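GCN5-related N-acetyltransferase (Anabaena variabilis, PDB 2OZG) binds coenzyme A and probably transfers acetyl groups to amines, possibly those of aminoglycosides, as a member of the GNAT family. Local coordinates at residues L182-H185 and P186-Q190. Residues are numbered along the deposited sequence; the frame is centred on the assembly and turned at random.
Sequences LDRH and PAIWQ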
ATOM      1  N   LEU A 182     -13.386 -30.206 -17.300  1.00 33.51           N
ATOM      2  CA  LEU A 182     -12.970 -31.547 -16.883  1.00 33.78           C
ATOM      3  C   LEU A 182     -14.117 -32.516 -16.732  1.00 32.73           C
ATOM      4  O   LEU A 182     -15.218 -32.096 -16.425  1.00 32.30           O
ATOM      5  CB  LEU A 182     -12.335 -31.498 -15.514  1.00 33.48           C
ATOM      6  CG  LEU A 182     -11.034 -30.721 -15.347  1.00 33.78           C
ATOM      7  CD1 LEU A 182     -10.482 -30.925 -13.902  1.00 37.67           C
ATOM      8  CD2 LEU A 182     -10.026 -31.120 -16.400  1.00 33.52           C
ATOM      9  N   ASP A 183     -13.855 -33.788 -17.023  1.00 34.51           N
ATOM     10  CA  ASP A 183     -14.725 -34.855 -16.488  1.00 36.54           C
ATOM     11  C   ASP A 183     -13.851 -35.201 -15.281  1.00 34.73           C
ATOM     12  O   ASP A 183     -12.818 -35.831 -15.397  1.00 30.29           O
ATOM     13  CB  ASP A 183     -14.978 -36.028 -17.434  1.00 35.31           C
ATOM     14  CG  ASP A 183     -15.810 -37.143 -16.770  1.00 38.56           C
ATOM     15  OD1 ASP A 183     -16.134 -37.020 -15.578  1.00 35.16           O
ATOM     16  OD2 ASP A 183     -16.110 -38.144 -17.426  1.00 41.68           O
ATOM     17  N   ARG A 184     -14.229 -34.671 -14.127  1.00 35.44           N
ATOM     18  CA  ARG A 184     -13.392 -34.732 -12.946  1.00 32.41           C
ATOM     19  C   ARG A 184     -12.990 -36.088 -12.330  1.00 33.58           C
ATOM     20  O   ARG A 184     -13.803 -36.965 -12.097  1.00 32.49           O
ATOM     21  CB  ARG A 184     -14.081 -33.973 -11.816  1.00 32.96           C
ATOM     22  CG  ARG A 184     -14.097 -32.476 -11.931  1.00 31.71           C
ATOM     23  CD  ARG A 184     -15.067 -31.863 -10.909  1.00 32.66           C
ATOM     24  NE  ARG A 184     -15.002 -30.391 -10.983  1.00 27.54           N
ATOM     25  CZ  ARG A 184     -15.831 -29.540 -10.388  1.00 28.19           C
ATOM     26  NH1 ARG A 184     -16.832 -29.985  -9.658  1.00 34.25           N
ATOM     27  NH2 ARG A 184     -15.648 -28.227 -10.548  1.00 33.83           N
ATOM     28  N   HIS A 185     -11.721 -36.169 -11.988  1.00 30.21           N
ATOM     29  CA  HIS A 185     -11.194 -37.268 -11.220  1.00 29.23           C
ATOM     30  C   HIS A 185     -11.767 -37.017  -9.827  1.00 32.48           C
ATOM     31  O   HIS A 185     -12.016 -35.846  -9.437  1.00 31.95           O
ATOM     32  CB  HIS A 185      -9.653 -37.186 -11.171  1.00 29.16           C
ATOM     33  CG  HIS A 185      -8.990 -38.355 -10.551  1.00 28.34           C
ATOM     34  ND1 HIS A 185      -8.806 -38.482  -9.184  1.00 31.33           N
ATOM     35  CD2 HIS A 185      -8.427 -39.448 -11.111  1.00 28.37           C
ATOM     36  CE1 HIS A 185      -8.185 -39.615  -8.930  1.00 35.21           C
ATOM     37  NE2 HIS A 185      -7.930 -40.217 -10.081  1.00 31.18           N
ATOM     38  N   PRO A 186     -12.051 -38.097  -9.097  1.00 29.82           N
ATOM     39  CA  PRO A 186     -12.501 -38.024  -7.722  1.00 31.20           C
ATOM     40  C   PRO A 186     -11.702 -37.042  -6.831  1.00 34.19           C
ATOM     41  O   PRO A 186     -12.276 -36.424  -5.939  1.00 34.35           O
ATOM     42  CB  PRO A 186     -12.391 -39.468  -7.256  1.00 31.17           C
ATOM     43  CG  PRO A 186     -12.637 -40.272  -8.479  1.00 30.92           C
ATOM     44  CD  PRO A 186     -12.084 -39.471  -9.627  1.00 33.48           C
ATOM     45  N   ALA A 187     -10.414 -36.863  -7.103  1.00 34.12           N
ATOM     46  CA  ALA A 187      -9.560 -35.988  -6.309  1.00 32.64           C
ATOM     47  C   ALA A 187      -9.953 -34.538  -6.418  1.00 33.29           C
ATOM     48  O   ALA A 187      -9.704 -33.741  -5.488  1.00 32.61           O
ATOM     49  CB  ALA A 187      -8.089 -36.142  -6.785  1.00 34.96           C
ATOM     50  N   ILE A 188     -10.521 -34.176  -7.565  1.00 32.45           N
ATOM     51  CA  ILE A 188     -10.931 -32.790  -7.809  1.00 36.48           C
ATOM     52  C   ILE A 188     -12.113 -32.475  -6.889  1.00 37.85           C
ATOM     53  O   ILE A 188     -12.174 -31.444  -6.225  1.00 34.90           O
ATOM     54  CB  ILE A 188     -11.377 -32.539  -9.263  1.00 35.30           C
ATOM     55  CG1 ILE A 188     -10.370 -33.044 -10.319  1.00 41.31           C
ATOM     56  CG2 ILE A 188     -11.699 -31.105  -9.484  1.00 33.71           C
ATOM     57  CD1 ILE A 188      -9.084 -32.392 -10.397  1.00 37.53           C
ATOM     58  N   TRP A 189     -13.073 -33.381  -6.875  1.00 37.92           N
ATOM     59  CA  TRP A 189     -14.213 -33.260  -6.004  1.00 37.12           C
ATOM     60  C   TRP A 189     -13.761 -33.240  -4.533  1.00 38.97           C
ATOM     61  O   TRP A 189     -14.318 -32.516  -3.734  1.00 35.47           O
ATOM     62  CB  TRP A 189     -15.176 -34.412  -6.238  1.00 37.38           C
ATOM     63  CG  TRP A 189     -15.964 -34.288  -7.483  1.00 33.89           C
ATOM     64  CD1 TRP A 189     -15.856 -35.046  -8.597  1.00 30.60           C
ATOM     65  CD2 TRP A 189     -17.029 -33.369  -7.719  1.00 33.75           C
ATOM     66  NE1 TRP A 189     -16.780 -34.650  -9.528  1.00 37.64           N
ATOM     67  CE2 TRP A 189     -17.520 -33.625  -9.010  1.00 30.24           C
ATOM     68  CE3 TRP A 189     -17.620 -32.353  -6.960  1.00 36.74           C
ATOM     69  CZ2 TRP A 189     -18.596 -32.927  -9.550  1.00 34.20           C
ATOM     70  CZ3 TRP A 189     -18.665 -31.626  -7.516  1.00 42.71           C
ATOM     71  CH2 TRP A 189     -19.139 -31.920  -8.803  1.00 35.54           C
ATOM     72  N   GLN A 190     -12.809 -34.109  -4.183  1.00 39.49           N
ATOM     73  CA  GLN A 190     -12.211 -34.128  -2.846  1.00 39.59           C
ATOM     74  C   GLN A 190     -11.669 -32.778  -2.425  1.00 35.37           C
ATOM     75  O   GLN A 190     -11.889 -32.313  -1.298  1.00 35.43           O
ATOM     76  CB  GLN A 190     -11.048 -35.115  -2.814  1.00 39.48           C
ATOM     77  CG  GLN A 190     -11.439 -36.579  -2.761  1.00 50.85           C
ATOM     78  CD  GLN A 190     -11.959 -37.016  -1.448  1.00 56.37           C
ATOM     79  OE1 GLN A 190     -11.855 -36.316  -0.441  1.00 64.67           O
ATOM     80  NE2 GLN A 190     -12.504 -38.213  -1.431  1.00 71.64           N
TER
HETATM   81  O   HOH W   1     -16.654 -36.947 -11.682  1.00 55.23           O
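From the link before helix 186-192, Arg184 reaches across one face of the indole of Trp189, a residue of that helix. Arg184 CB lies 3.6 Å from Trp189 NE1, while Arg184 CG turns to Ile188 CG2, 3.7 Å away. Arg184 CD sits over the face of the Trp189 five-membered ring, 3.7 Å from its centroid, a CH-pi contact. At the tip, Arg184 CZ lies 4.4 Å from the centroid of the Trp189 six-membered ring, only 10° off the normal: a cation-pi pair. The guanidinium nevertheless stands on edge, its plane 85° from the indole's, with NH1 nearest the ring. Salt bridges to Asp394 through NH2 and Asp233 through NH1 probably fix this orientation. In the indole plane, a water accepts from Trp189 NE1 and donates to Arg184 O. Replacing Trp189 by alanine would probably uncover Arg184 CD, remove one aromatic partner of the guanidinium, Tyr171 being another, and leave the water without its indole donor.

The contact forms the turn from strand 182-183 into the helix, in the second GNAT-family region, away from the coenzyme A site; Ile188 N bonds back to His185 O. His185 is the N-cap: with CG anti to the backbone N (chi1 -173°), His185 ND1 accepts from Ala187 N at 3.1 Å, within the imidazole plane. Pro186 CD packs over one imidazole face. Accepting through ND1 implies that this nitrogen is unprotonated, so a neutral His185 is likely.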